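Local coordinates for protein phenylalanyl-tRNA synthetase beta chain (Pyrococcus horikoshii, PDB 2CXI) that attaches phenylalanine to tRNA(Phe) at the cost of ATP as an alpha2-beta2 tetramer, its beta subunit carrying the amino acid-editing domain in this N-terminal fragment, at residues A[28-33]-A[71-76]; A[80-85]-A[254-259]; A[105-110]-A[249-254]; A[138-143]-A[244-249]. All blocks are in the same frame, centred on the assembly; numbering follows the deposited sequence. Where two conformers were deposited one is given.

Contact 1: residues A[28-33]-A[71-76]; sequences VLYAKC and WALGIE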
loop_
_atom_site.group_PDB
_atom_site.type_symbol
_atom_site.label_atom_id
_atom_site.label_comp_id
_atom_site.label_asym_id
_atom_site.label_seq_id
_atom_site.Cartn_x
_atom_site.Cartn_y
_atom_site.Cartn_z
ATOM N N VAL A 28 -20.245 -23.348 -42.232
ATOM C CA VAL A 28 -21.071 -23.059 -41.060
ATOM C C VAL A 28 -21.438 -24.349 -40.286
ATOM O O VAL A 28 -21.465 -24.335 -39.063
ATOM C CB VAL A 28 -22.303 -22.187 -41.365
ATOM C CG1 VAL A 28 -21.888 -20.789 -41.908
ATOM C CG2 VAL A 28 -23.294 -22.883 -42.345
ATOM N N LEU A 29 -21.694 -25.445 -41.003
ATOM C CA LEU A 29 -22.050 -26.721 -40.367
ATOM C C LEU A 29 -20.900 -27.243 -39.482
ATOM O O LEU A 29 -21.139 -27.872 -38.446
ATOM C CB LEU A 29 -22.468 -27.760 -41.425
ATOM C CG LEU A 29 -23.512 -27.261 -42.441
ATOM C CD1 LEU A 29 -23.758 -28.202 -43.642
ATOM C CD2 LEU A 29 -24.857 -26.896 -41.734
ATOM N N TYR A 30 -19.651 -26.961 -39.875
ATOM C CA TYR A 30 -18.489 -27.284 -39.035
ATOM C C TYR A 30 -18.551 -26.590 -37.659
ATOM O O TYR A 30 -17.986 -27.087 -36.678
ATOM C CB TYR A 30 -17.158 -26.907 -39.743
ATOM C CG TYR A 30 -16.864 -27.658 -41.034
ATOM C CD1 TYR A 30 -17.464 -28.898 -41.304
ATOM C CD2 TYR A 30 -15.952 -27.145 -41.971
ATOM C CE1 TYR A 30 -17.192 -29.593 -42.506
ATOM C CE2 TYR A 30 -15.678 -27.818 -43.161
ATOM C CZ TYR A 30 -16.298 -29.042 -43.416
ATOM O OH TYR A 30 -16.025 -29.728 -44.584
ATOM N N ALA A 31 -19.202 -25.424 -37.594
ATOM C CA ALA A 31 -19.318 -24.685 -36.325
ATOM C C ALA A 31 -20.649 -24.984 -35.633
ATOM O O ALA A 31 -21.100 -24.228 -34.765
ATOM C CB ALA A 31 -19.204 -23.205 -36.581
ATOM N N LYS A 32 -21.295 -26.069 -36.050
ATOM C CA LYS A 32 -22.599 -26.484 -35.501
ATOM C C LYS A 32 -23.642 -25.374 -35.637
ATOM O O LYS A 32 -24.487 -25.165 -34.764
ATOM C CB LYS A 32 -22.490 -26.976 -34.045
ATOM C CG LYS A 32 -21.311 -27.936 -33.784
ATOM C CD LYS A 32 -21.366 -28.504 -32.345
ATOM C CE LYS A 32 -22.582 -29.391 -32.153
ATOM N NZ LYS A 32 -22.525 -30.006 -30.792
ATOM N N CYS A 33 -23.603 -24.674 -36.760
ATOM C CA CYS A 33 -24.699 -23.784 -37.038
ATOM C C CYS A 33 -25.162 -23.786 -38.480
ATOM O O CYS A 33 -24.562 -24.437 -39.336
ATOM C CB CYS A 33 -24.437 -22.388 -36.535
ATOM S SG CYS A 33 -22.960 -21.683 -37.184
ATOM N N TRP A 71 -10.138 -25.677 -36.673
ATOM C CA TRP A 71 -9.926 -27.079 -36.297
ATOM C C TRP A 71 -10.503 -28.053 -37.336
ATOM O O TRP A 71 -9.843 -29.039 -37.733
ATOM C CB TRP A 71 -10.504 -27.346 -34.886
ATOM C CG TRP A 71 -9.449 -27.343 -33.818
ATOM C CD1 TRP A 71 -8.912 -28.428 -33.217
ATOM C CD2 TRP A 71 -8.814 -26.192 -33.222
ATOM N NE1 TRP A 71 -7.974 -28.035 -32.274
ATOM C CE2 TRP A 71 -7.905 -26.665 -32.256
ATOM C CE3 TRP A 71 -8.928 -24.797 -33.411
ATOM C CZ2 TRP A 71 -7.086 -25.803 -31.494
ATOM C CZ3 TRP A 71 -8.126 -23.934 -32.640
ATOM C CH2 TRP A 71 -7.219 -24.446 -31.696
ATOM N N ALA A 72 -11.702 -27.767 -37.820
ATOM C CA ALA A 72 -12.302 -28.601 -38.873
ATOM C C ALA A 72 -11.406 -28.679 -40.116
ATOM O O ALA A 72 -11.270 -29.734 -40.732
ATOM C CB ALA A 72 -13.673 -28.074 -39.240
ATOM N N LEU A 73 -10.779 -27.564 -40.471
ATOM C CA LEU A 73 -9.894 -27.530 -41.623
ATOM C C LEU A 73 -8.486 -27.999 -41.313
ATOM O O LEU A 73 -7.654 -28.013 -42.200
ATOM C CB LEU A 73 -9.821 -26.106 -42.223
ATOM C CG LEU A 73 -11.169 -25.563 -42.700
ATOM C CD1 LEU A 73 -11.083 -24.063 -43.044
ATOM C CD2 LEU A 73 -11.790 -26.409 -43.838
ATOM N N GLY A 74 -8.189 -28.313 -40.054
ATOM C CA GLY A 74 -6.831 -28.681 -39.685
ATOM C C GLY A 74 -5.821 -27.555 -39.680
ATOM O O GLY A 74 -4.634 -27.815 -39.812
ATOM N N ILE A 75 -6.256 -26.303 -39.558
ATOM C CA ILE A 75 -5.314 -25.181 -39.458
ATOM C C ILE A 75 -4.724 -25.221 -38.048
ATOM O O ILE A 75 -3.546 -24.904 -37.839
ATOM C CB ILE A 75 -6.023 -23.849 -39.784
ATOM C CG1 ILE A 75 -6.460 -23.814 -41.257
ATOM C CG2 ILE A 75 -5.157 -22.612 -39.457
ATOM C CD1 ILE A 75 -7.485 -22.675 -41.545
ATOM N N GLU A 76 -5.534 -25.665 -37.083
ATOM C CA GLU A 76 -5.034 -26.055 -35.772
ATOM C C GLU A 76 -5.565 -27.461 -35.440
ATOM O O GLU A 76 -6.485 -27.936 -36.111
ATOM C CB GLU A 76 -5.469 -25.058 -34.701
ATOM C CG GLU A 76 -5.105 -23.596 -34.990
ATOM C CD GLU A 76 -3.643 -23.273 -34.706
ATOM O OE1 GLU A 76 -2.910 -24.129 -34.176
ATOM O OE2 GLU A 76 -3.216 -22.137 -35.023
#
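Tyr30 meets Ala72 from a helix end in which one carbonyl oxygen, Val28 O, is gripped twice: Ala31 N lies 2.9 Å and Cys33 N 3.2 Å from Val28 O. The two N-H groups arrive from opposite faces of the carbonyl plane. This is the C-terminal end of helix 21-30, closed by a Schellman motif. Lys32, with positive phi, is its C-prime residue, and Lys32 N bonds back to Leu29 O. Helix 62-72 also ends in a Schellman motif. There Gly74 has positive phi, and Gly74 N makes a 2.9 Å bond to Trp71 O. The contact thus brings two capped helix ends together, without a hydrogen bond between them.

Tyr30 holds its CG anti to the carbonyl carbon (chi1 -63°), and the ring extends beside helix 62-72. The methyl of Ala72 meets the base of this ring obliquely; Ala72 CB lies equally far, 3.7 Å, from Tyr30 CB, CG and CD2.

The ring of Tyr348, the last residue of the fragment, meets the Tyr30 ring with the planes about 65° apart, and Tyr348 also touches Ala72. The Ala72 side chain is about 12 Å from that of Asp341, a predicted ligand of a magnesium site shared with the alpha subunit. Leu73 crosses Tyr30 at about a right angle, its CD2 lying 4.2 Å from Tyr30 CE2.

Contact 2: residues A[80-85]-A[254-259]; sequences PKYEVK and LAERGG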
loop_
_atom_site.group_PDB
_atom_site.type_symbol
_atom_site.label_atom_id
_atom_site.label_comp_id
_atom_site.label_asym_id
_atom_site.label_seq_id
_atom_site.Cartn_x
_atom_site.Cartn_y
_atom_site.Cartn_z
ATOM N N PRO A 80 -6.606 -26.342 -27.734
ATOM C CA PRO A 80 -6.173 -24.943 -27.884
ATOM C C PRO A 80 -5.443 -24.502 -26.626
ATOM O O PRO A 80 -5.882 -24.794 -25.525
ATOM C CB PRO A 80 -7.474 -24.156 -28.054
ATOM C CG PRO A 80 -8.565 -25.057 -27.620
ATOM C CD PRO A 80 -8.068 -26.472 -27.694
ATOM N N LYS A 81 -4.328 -23.821 -26.812
ATOM C CA LYS A 81 -3.423 -23.463 -25.724
ATOM C C LYS A 81 -3.711 -22.036 -25.298
ATOM O O LYS A 81 -3.758 -21.164 -26.135
ATOM C CB LYS A 81 -1.970 -23.557 -26.223
ATOM C CG LYS A 81 -1.574 -24.910 -26.803
ATOM C CD LYS A 81 -1.961 -26.092 -25.880
ATOM C CE LYS A 81 -1.284 -27.384 -26.336
ATOM N NZ LYS A 81 -2.272 -28.473 -26.559
ATOM N N TYR A 82 -3.914 -21.813 -24.003
ATOM C CA TYR A 82 -4.150 -20.463 -23.465
ATOM C C TYR A 82 -3.197 -20.118 -22.320
ATOM O O TYR A 82 -3.250 -20.759 -21.273
ATOM C CB TYR A 82 -5.594 -20.366 -22.966
ATOM C CG TYR A 82 -6.606 -20.538 -24.069
ATOM C CD1 TYR A 82 -6.866 -19.498 -24.973
ATOM C CD2 TYR A 82 -7.312 -21.722 -24.193
ATOM C CE1 TYR A 82 -7.767 -19.666 -25.998
ATOM C CE2 TYR A 82 -8.240 -21.889 -25.209
ATOM C CZ TYR A 82 -8.450 -20.878 -26.101
ATOM O OH TYR A 82 -9.361 -21.078 -27.099
ATOM N N GLU A 83 -2.327 -19.129 -22.491
ATOM C CA GLU A 83 -1.450 -18.770 -21.374
ATOM C C GLU A 83 -2.158 -17.717 -20.489
ATOM O O GLU A 83 -2.776 -16.773 -20.989
ATOM C CB GLU A 83 -0.133 -18.252 -21.922
ATOM C CG GLU A 83 0.887 -17.809 -20.899
ATOM C CD GLU A 83 1.794 -16.753 -21.492
ATOM O OE1 GLU A 83 2.643 -17.105 -22.330
ATOM O OE2 GLU A 83 1.639 -15.567 -21.132
ATOM N N VAL A 84 -2.124 -17.908 -19.183
ATOM C CA VAL A 84 -2.729 -16.933 -18.300
ATOM C C VAL A 84 -1.602 -16.491 -17.391
ATOM O O VAL A 84 -0.946 -17.334 -16.769
ATOM C CB VAL A 84 -3.917 -17.525 -17.504
ATOM C CG1 VAL A 84 -4.462 -16.516 -16.443
ATOM C CG2 VAL A 84 -5.036 -17.917 -18.468
ATOM N N LYS A 85 -1.349 -15.197 -17.338
ATOM C CA LYS A 85 -0.382 -14.668 -16.361
ATOM C C LYS A 85 -1.110 -13.860 -15.289
ATOM O O LYS A 85 -2.083 -13.206 -15.584
ATOM C CB LYS A 85 0.624 -13.787 -17.081
ATOM C CG LYS A 85 1.470 -14.595 -18.035
ATOM C CD LYS A 85 2.835 -13.998 -18.207
ATOM C CE LYS A 85 2.983 -13.311 -19.526
ATOM N NZ LYS A 85 4.428 -13.153 -19.855
ATOM N N LEU A 254 -11.646 -13.411 -26.741
ATOM C CA LEU A 254 -10.683 -12.311 -26.859
ATOM C C LEU A 254 -9.252 -12.764 -27.134
ATOM O O LEU A 254 -8.511 -12.106 -27.889
ATOM C CB LEU A 254 -10.782 -11.366 -25.629
ATOM C CG LEU A 254 -12.090 -10.585 -25.450
ATOM C CD1 LEU A 254 -12.094 -9.721 -24.171
ATOM C CD2 LEU A 254 -12.424 -9.719 -26.699
ATOM N N ALA A 255 -8.867 -13.929 -26.617
ATOM C CA ALA A 255 -7.577 -14.522 -26.997
ATOM C C ALA A 255 -7.475 -14.779 -28.520
ATOM O O ALA A 255 -6.388 -14.661 -29.116
ATOM C CB ALA A 255 -7.306 -15.787 -26.212
ATOM N N GLU A 256 -8.608 -15.094 -29.152
ATOM C CA GLU A 256 -8.617 -15.289 -30.635
ATOM C C GLU A 256 -8.320 -14.021 -31.408
ATOM O O GLU A 256 -7.955 -14.082 -32.597
ATOM C CB GLU A 256 -9.967 -15.838 -31.143
ATOM C CG GLU A 256 -10.254 -17.278 -30.739
ATOM C CD GLU A 256 -9.316 -18.302 -31.358
ATOM O OE1 GLU A 256 -9.062 -18.295 -32.587
ATOM O OE2 GLU A 256 -8.808 -19.104 -30.586
ATOM N N ARG A 257 -8.514 -12.877 -30.761
ATOM C CA ARG A 257 -8.164 -11.561 -31.295
ATOM C C ARG A 257 -6.774 -11.075 -30.801
ATOM O O ARG A 257 -6.461 -9.879 -30.885
ATOM C CB ARG A 257 -9.252 -10.533 -30.881
ATOM C CG ARG A 257 -10.681 -11.019 -31.220
ATOM C CD ARG A 257 -11.632 -9.909 -31.504
ATOM N NE ARG A 257 -12.942 -10.339 -32.022
ATOM C CZ ARG A 257 -13.261 -10.432 -33.308
ATOM N NH1 ARG A 257 -14.478 -10.823 -33.632
ATOM N NH2 ARG A 257 -12.374 -10.182 -34.260
ATOM N N GLY A 258 -5.953 -11.982 -30.273
ATOM C CA GLY A 258 -4.595 -11.605 -29.872
ATOM C C GLY A 258 -4.518 -11.110 -28.431
ATOM O O GLY A 258 -3.427 -10.765 -27.949
ATOM N N GLY A 259 -5.656 -11.081 -27.725
ATOM C CA GLY A 259 -5.665 -10.686 -26.301
ATOM C C GLY A 259 -4.802 -11.565 -25.404
ATOM O O GLY A 259 -4.763 -12.800 -25.539
#
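Tyr82 turns the edge of its ring to the methyl of Ala255. Ala255 CB lies near the ring plane, 3.9 Å from both CD1 and CE1 of Tyr82. The contact is therefore made along one side of the ring, not over a face. The phenol end comes near Glu256, where Tyr82 OH is 4.0 Å from Glu256 OE2. That is proximity and not a bond. Glu256 is bent at chi2 (-66°), and its carboxylate plane stands 76° from the Tyr82 ring.

The other carboxylate oxygen, Glu256 OE1, forms a salt bridge with Lys70 of helix 62-72. Arg67 of the same helix touches both Tyr82 and Glu256.

Segment 254-259 carries the end of helix 240-255 and the turn that follows. The helix is closed by a Schellman motif with Gly258, of positive phi, as its C-prime residue. Ala255 to Gly258 also form a type I beta turn. Leu254 O takes two N-H groups from opposite faces of its plane: Arg257 N at 3.0 Å and Gly259 N at 3.0 Å from Leu254 O. Gly258 N bonds to Ala255 O. The chain then enters strand 260-267, which runs parallel to strand 84-93 in the same sheet. Lys85 makes backbone hydrogen bonds to Ile261 and Ser263 of that strand. Ile261 touches Val84 of the neighbouring strand and Ala255 of the helix end.

Contact 3: residues A[105-110]-A[249-254]; sequences VYAIVE and VMVTAL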
loop_
_atom_site.group_PDB
_atom_site.type_symbol
_atom_site.label_atom_id
_atom_site.label_comp_id
_atom_site.label_asym_id
_atom_site.label_seq_id
_atom_site.Cartn_x
_atom_site.Cartn_y
_atom_site.Cartn_z
ATOM N N VAL A 105 -16.673 -13.212 -10.652
ATOM C CA VAL A 105 -15.360 -13.667 -11.109
ATOM C C VAL A 105 -14.941 -12.653 -12.170
ATOM O O VAL A 105 -15.800 -11.974 -12.788
ATOM C CB VAL A 105 -15.382 -15.119 -11.693
ATOM C CG1 VAL A 105 -15.697 -16.149 -10.550
ATOM C CG2 VAL A 105 -16.460 -15.235 -12.839
ATOM N N TYR A 106 -13.637 -12.563 -12.395
ATOM C CA TYR A 106 -13.037 -11.425 -13.091
ATOM C C TYR A 106 -11.845 -11.847 -13.947
ATOM O O TYR A 106 -11.134 -12.811 -13.638
ATOM C CB TYR A 106 -12.584 -10.351 -12.063
ATOM C CG TYR A 106 -13.752 -9.983 -11.155
ATOM C CD1 TYR A 106 -14.635 -8.962 -11.508
ATOM C CD2 TYR A 106 -14.013 -10.723 -10.007
ATOM C CE1 TYR A 106 -15.751 -8.675 -10.726
ATOM C CE2 TYR A 106 -15.117 -10.456 -9.224
ATOM C CZ TYR A 106 -15.982 -9.437 -9.601
ATOM O OH TYR A 106 -17.079 -9.224 -8.834
ATOM N N ALA A 107 -11.589 -11.061 -14.981
ATOM C CA ALA A 107 -10.392 -11.233 -15.783
ATOM C C ALA A 107 -9.984 -9.901 -16.404
ATOM O O ALA A 107 -10.793 -8.971 -16.559
ATOM C CB ALA A 107 -10.609 -12.330 -16.860
ATOM N N ILE A 108 -8.710 -9.833 -16.753
ATOM C CA ILE A 108 -8.204 -8.760 -17.572
ATOM C C ILE A 108 -7.690 -9.380 -18.857
ATOM O O ILE A 108 -7.014 -10.393 -18.843
ATOM C CB ILE A 108 -7.080 -7.978 -16.827
ATOM C CG1 ILE A 108 -7.669 -7.284 -15.606
ATOM C CG2 ILE A 108 -6.354 -6.952 -17.779
ATOM C CD1 ILE A 108 -6.609 -6.921 -14.529
ATOM N N VAL A 109 -8.005 -8.755 -19.971
ATOM C CA VAL A 109 -7.421 -9.174 -21.259
ATOM C C VAL A 109 -6.671 -7.962 -21.861
ATOM O O VAL A 109 -7.287 -6.910 -22.109
ATOM C CB VAL A 109 -8.489 -9.690 -22.228
ATOM C CG1 VAL A 109 -7.848 -10.203 -23.540
ATOM C CG2 VAL A 109 -9.286 -10.818 -21.610
ATOM N N GLU A 110 -5.351 -8.103 -22.081
ATOM C CA GLU A 110 -4.522 -6.945 -22.509
ATOM C C GLU A 110 -4.156 -7.018 -23.981
ATOM O O GLU A 110 -4.178 -8.101 -24.549
ATOM C CB GLU A 110 -3.208 -6.889 -21.703
ATOM C CG GLU A 110 -3.477 -6.602 -20.240
ATOM C CD GLU A 110 -2.210 -6.512 -19.407
ATOM O OE1 GLU A 110 -1.216 -7.123 -19.794
ATOM O OE2 GLU A 110 -2.229 -5.841 -18.357
ATOM N N VAL A 249 -15.515 -18.452 -21.627
ATOM C CA VAL A 249 -15.945 -18.175 -22.994
ATOM C C VAL A 249 -15.490 -16.743 -23.430
ATOM O O VAL A 249 -14.889 -16.574 -24.488
ATOM C CB VAL A 249 -17.484 -18.401 -23.139
ATOM C CG1 VAL A 249 -18.012 -17.803 -24.466
ATOM C CG2 VAL A 249 -17.814 -19.918 -23.016
HETATM N N MSE A 250 -15.769 -15.736 -22.605
HETATM C CA MSE A 250 -15.405 -14.326 -22.910
HETATM C C MSE A 250 -13.910 -14.162 -23.160
HETATM O O MSE A 250 -13.510 -13.546 -24.148
HETATM C CB MSE A 250 -15.805 -13.359 -21.776
HETATM C CG MSE A 250 -17.300 -13.155 -21.560
HETATM SE SE MSE A 250 -18.253 -12.389 -23.192
HETATM C CE MSE A 250 -16.973 -11.107 -23.782
ATOM N N VAL A 251 -13.079 -14.643 -22.230
ATOM C CA VAL A 251 -11.628 -14.431 -22.372
ATOM C C VAL A 251 -10.983 -15.242 -23.509
ATOM O O VAL A 251 -10.031 -14.775 -24.113
ATOM C CB VAL A 251 -10.836 -14.686 -21.023
ATOM C CG1 VAL A 251 -11.433 -13.861 -19.871
ATOM C CG2 VAL A 251 -10.818 -16.174 -20.639
ATOM N N THR A 252 -11.470 -16.463 -23.775
ATOM C CA THR A 252 -10.938 -17.216 -24.899
ATOM C C THR A 252 -11.392 -16.633 -26.235
ATOM O O THR A 252 -10.637 -16.685 -27.198
ATOM C CB THR A 252 -11.204 -18.741 -24.810
ATOM O OG1 THR A 252 -12.612 -19.000 -24.742
ATOM C CG2 THR A 252 -10.608 -19.338 -23.473
ATOM N N ALA A 253 -12.586 -16.053 -26.290
ATOM C CA ALA A 253 -12.962 -15.337 -27.512
ATOM C C ALA A 253 -11.971 -14.181 -27.785
ATOM O O ALA A 253 -11.492 -14.004 -28.908
ATOM C CB ALA A 253 -14.396 -14.833 -27.416
ATOM N N LEU A 254 -11.646 -13.411 -26.741
ATOM C CA LEU A 254 -10.683 -12.311 -26.859
ATOM C C LEU A 254 -9.252 -12.764 -27.134
ATOM O O LEU A 254 -8.511 -12.106 -27.889
ATOM C CB LEU A 254 -10.782 -11.366 -25.629
ATOM C CG LEU A 254 -12.090 -10.585 -25.450
ATOM C CD1 LEU A 254 -12.094 -9.721 -24.171
ATOM C CD2 LEU A 254 -12.424 -9.719 -26.699
#
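Strand 105-110 and helix 249-254 run almost parallel, 6° apart in direction, with their axes 9.3 Å from each other at closest approach. Ala107 and Val109 both point toward the helix, as expected for alternate residues of a strand. Val251 and Leu254, three residues apart on the helix, answer them.

The tightest pair is Ala107 CB with Val251 CG1 at 3.5 Å, closer than usual for two carbons. Val251 CG1 is placed anti to the carbonyl carbon (chi1 -53°), and this branch makes both of the residue's contacts with the strand. The second is 4.1 Å from Val251 CG1 to Val109 CG2.

Val109 divides its two methyls. CG1 lies 3.8 Å from Leu254 CB, while CG2 lies 4.0 Å from Leu254 CD1 and also meets Val251. Val231, on the neighbouring strand 231-237, touches both Val109 and Leu254. Tyr106 and Ile108 point away from the helix and pack on strand 84-93.

All four touching residues are buried, and no hydrogen bond crosses between the segments. Helix 240-255 lies here against one face of the mixed sheet, the helix-on-sheet layering of an alpha/beta domain.

Contact 4: residues A[138-143]-A[244-249]; sequences REVAIG and MLALNV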
loop_
_atom_site.group_PDB
_atom_site.type_symbol
_atom_site.label_atom_id
_atom_site.label_comp_id
_atom_site.label_asym_id
_atom_site.label_seq_id
_atom_site.Cartn_x
_atom_site.Cartn_y
_atom_site.Cartn_z
ATOM N N ARG A 138 -30.208 -13.392 -14.851
ATOM C CA ARG A 138 -30.293 -13.756 -13.412
ATOM C C ARG A 138 -29.170 -14.680 -13.027
ATOM O O ARG A 138 -28.542 -14.496 -11.988
ATOM C CB ARG A 138 -31.631 -14.406 -13.044
ATOM C CG ARG A 138 -31.761 -14.542 -11.551
ATOM C CD ARG A 138 -33.043 -15.285 -11.030
ATOM N NE ARG A 138 -32.628 -15.745 -9.722
ATOM C CZ ARG A 138 -32.021 -16.894 -9.497
ATOM N NH1 ARG A 138 -31.803 -17.762 -10.491
ATOM N NH2 ARG A 138 -31.615 -17.160 -8.260
ATOM N N GLU A 139 -28.903 -15.683 -13.880
ATOM C CA GLU A 139 -27.863 -16.676 -13.589
ATOM C C GLU A 139 -26.457 -16.210 -13.977
ATOM O O GLU A 139 -25.496 -16.611 -13.333
ATOM C CB GLU A 139 -28.197 -18.052 -14.221
ATOM C CG GLU A 139 -29.405 -18.672 -13.538
ATOM C CD GLU A 139 -29.898 -19.957 -14.188
ATOM O OE1 GLU A 139 -31.129 -20.249 -14.050
ATOM O OE2 GLU A 139 -29.077 -20.720 -14.800
ATOM N N VAL A 140 -26.360 -15.405 -15.043
ATOM C CA VAL A 140 -25.075 -14.897 -15.545
ATOM C C VAL A 140 -25.302 -13.529 -16.149
ATOM O O VAL A 140 -26.125 -13.374 -17.087
ATOM C CB VAL A 140 -24.436 -15.815 -16.656
ATOM C CG1 VAL A 140 -23.137 -15.154 -17.209
ATOM C CG2 VAL A 140 -24.109 -17.172 -16.130
ATOM N N ALA A 141 -24.601 -12.526 -15.605
ATOM C CA ALA A 141 -24.580 -11.172 -16.192
ATOM C C ALA A 141 -23.112 -10.791 -16.404
ATOM O O ALA A 141 -22.276 -11.075 -15.539
ATOM C CB ALA A 141 -25.291 -10.157 -15.247
ATOM N N ILE A 142 -22.798 -10.219 -17.557
ATOM C CA ILE A 142 -21.406 -9.938 -17.917
ATOM C C ILE A 142 -21.259 -8.457 -18.088
ATOM O O ILE A 142 -22.009 -7.820 -18.855
ATOM C CB ILE A 142 -20.983 -10.677 -19.239
ATOM C CG1 ILE A 142 -21.108 -12.193 -19.040
ATOM C CG2 ILE A 142 -19.527 -10.245 -19.723
ATOM C CD1 ILE A 142 -21.240 -13.001 -20.395
ATOM N N GLY A 143 -20.269 -7.912 -17.402
ATOM C CA GLY A 143 -19.833 -6.525 -17.663
ATOM C C GLY A 143 -18.440 -6.481 -18.322
ATOM O O GLY A 143 -17.555 -7.330 -18.033
HETATM N N MSE A 244 -18.000 -18.919 -14.023
HETATM C CA MSE A 244 -16.663 -19.258 -14.530
HETATM C C MSE A 244 -16.679 -19.747 -15.973
HETATM O O MSE A 244 -15.820 -19.401 -16.745
HETATM C CB MSE A 244 -16.016 -20.297 -13.633
HETATM C CG MSE A 244 -15.736 -19.732 -12.264
HETATM SE SE MSE A 244 -13.985 -18.911 -12.237
HETATM C CE MSE A 244 -12.886 -20.586 -11.990
ATOM N N LEU A 245 -17.663 -20.562 -16.315
ATOM C CA LEU A 245 -17.839 -20.987 -17.716
ATOM C C LEU A 245 -17.968 -19.771 -18.623
ATOM O O LEU A 245 -17.240 -19.655 -19.610
ATOM C CB LEU A 245 -19.062 -21.910 -17.851
ATOM C CG LEU A 245 -19.216 -22.662 -19.181
ATOM C CD1 LEU A 245 -19.769 -21.733 -20.314
ATOM C CD2 LEU A 245 -17.923 -23.399 -19.555
ATOM N N ALA A 246 -18.876 -18.856 -18.256
ATOM C CA ALA A 246 -19.148 -17.656 -19.038
ATOM C C ALA A 246 -17.870 -16.771 -19.164
ATOM O O ALA A 246 -17.511 -16.255 -20.248
ATOM C CB ALA A 246 -20.264 -16.880 -18.366
ATOM N N LEU A 247 -17.145 -16.637 -18.066
ATOM C CA LEU A 247 -15.894 -15.859 -18.090
ATOM C C LEU A 247 -14.882 -16.517 -19.045
ATOM O O LEU A 247 -14.199 -15.838 -19.829
ATOM C CB LEU A 247 -15.295 -15.837 -16.667
ATOM C CG LEU A 247 -13.974 -15.059 -16.542
ATOM C CD1 LEU A 247 -14.275 -13.505 -16.737
ATOM C CD2 LEU A 247 -13.284 -15.346 -15.178
ATOM N N ASN A 248 -14.782 -17.847 -18.970
ATOM C CA ASN A 248 -13.902 -18.594 -19.815
ATOM C C ASN A 248 -14.225 -18.392 -21.287
ATOM O O ASN A 248 -13.314 -18.230 -22.098
ATOM C CB ASN A 248 -13.920 -20.076 -19.454
ATOM C CG ASN A 248 -13.297 -20.366 -18.034
ATOM O OD1 ASN A 248 -13.402 -21.492 -17.499
ATOM N ND2 ASN A 248 -12.633 -19.391 -17.488
ATOM N N VAL A 249 -15.515 -18.452 -21.627
ATOM C CA VAL A 249 -15.945 -18.175 -22.994
ATOM C C VAL A 249 -15.490 -16.743 -23.430
ATOM O O VAL A 249 -14.889 -16.574 -24.488
ATOM C CB VAL A 249 -17.484 -18.401 -23.139
ATOM C CG1 VAL A 249 -18.012 -17.803 -24.466
ATOM C CG2 VAL A 249 -17.814 -19.918 -23.016
#
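No ring or other flat side-chain group lies between the segments where Val140 and Ile142 meet Ala246; the guanidinium of Arg138 makes a cation-pi contact with Trp238, away from this contact. What meets across the contact is methyl against methyl. Val140 CG1 lies 3.5 Å from Ala246 CB. This branch stands anti to the backbone N of Val140 (chi1 176°), and it is the branch that comes closest to Ala246. Ile142, two residues further along strand 140-146, gives a looser touch, with its terminal CD1 4.5 Å from Ala246 CB. The single methyl of Ala246 thus faces both strand residues, and both side chains leave the strand toward the helix. Ala141, between them, points away.

There is no hydrogen bond between the segments. Helix 244-249 keeps its own backbone bonds, such as Asn248 N to Met244 O at 2.9 Å.

Helix 116-133 packs alongside: Phe133 touches Val140 and Leu245, and Ile129 touches Ile142 and Val249. Val235 of the adjacent strand 231-237 touches Val140, Ile142 and Leu247. The strand thus packs against both helix 240-255 and helix 116-133 through Val140 and Ile142, in the helix-on-sheet layering of the B3/4 domain.

How the contacts relate
Contacts 2, 3 and 4 all use helix 240-255 and reach the same mixed sheet. Contact 4 is nested in the loop closed by contact 3, which is nested in that of contact 2. Contacts 3 and 4 are buried and purely aliphatic; they share Val249, and Leu247 CD1 lies 3.9 Å from Ala107 CB. Contact 2, at the helix end, is a surface contact with an aromatic edge and charged neighbours. It shares Leu254 with contact 3. Contact 1 lies away from helix 240-255 and is partly buried, between helices 21-30 and 62-72. It too pairs a tyrosine with an alanine, but the methyl meets the ring obliquely, and it joins contact 2 through Trp71 on Pro80.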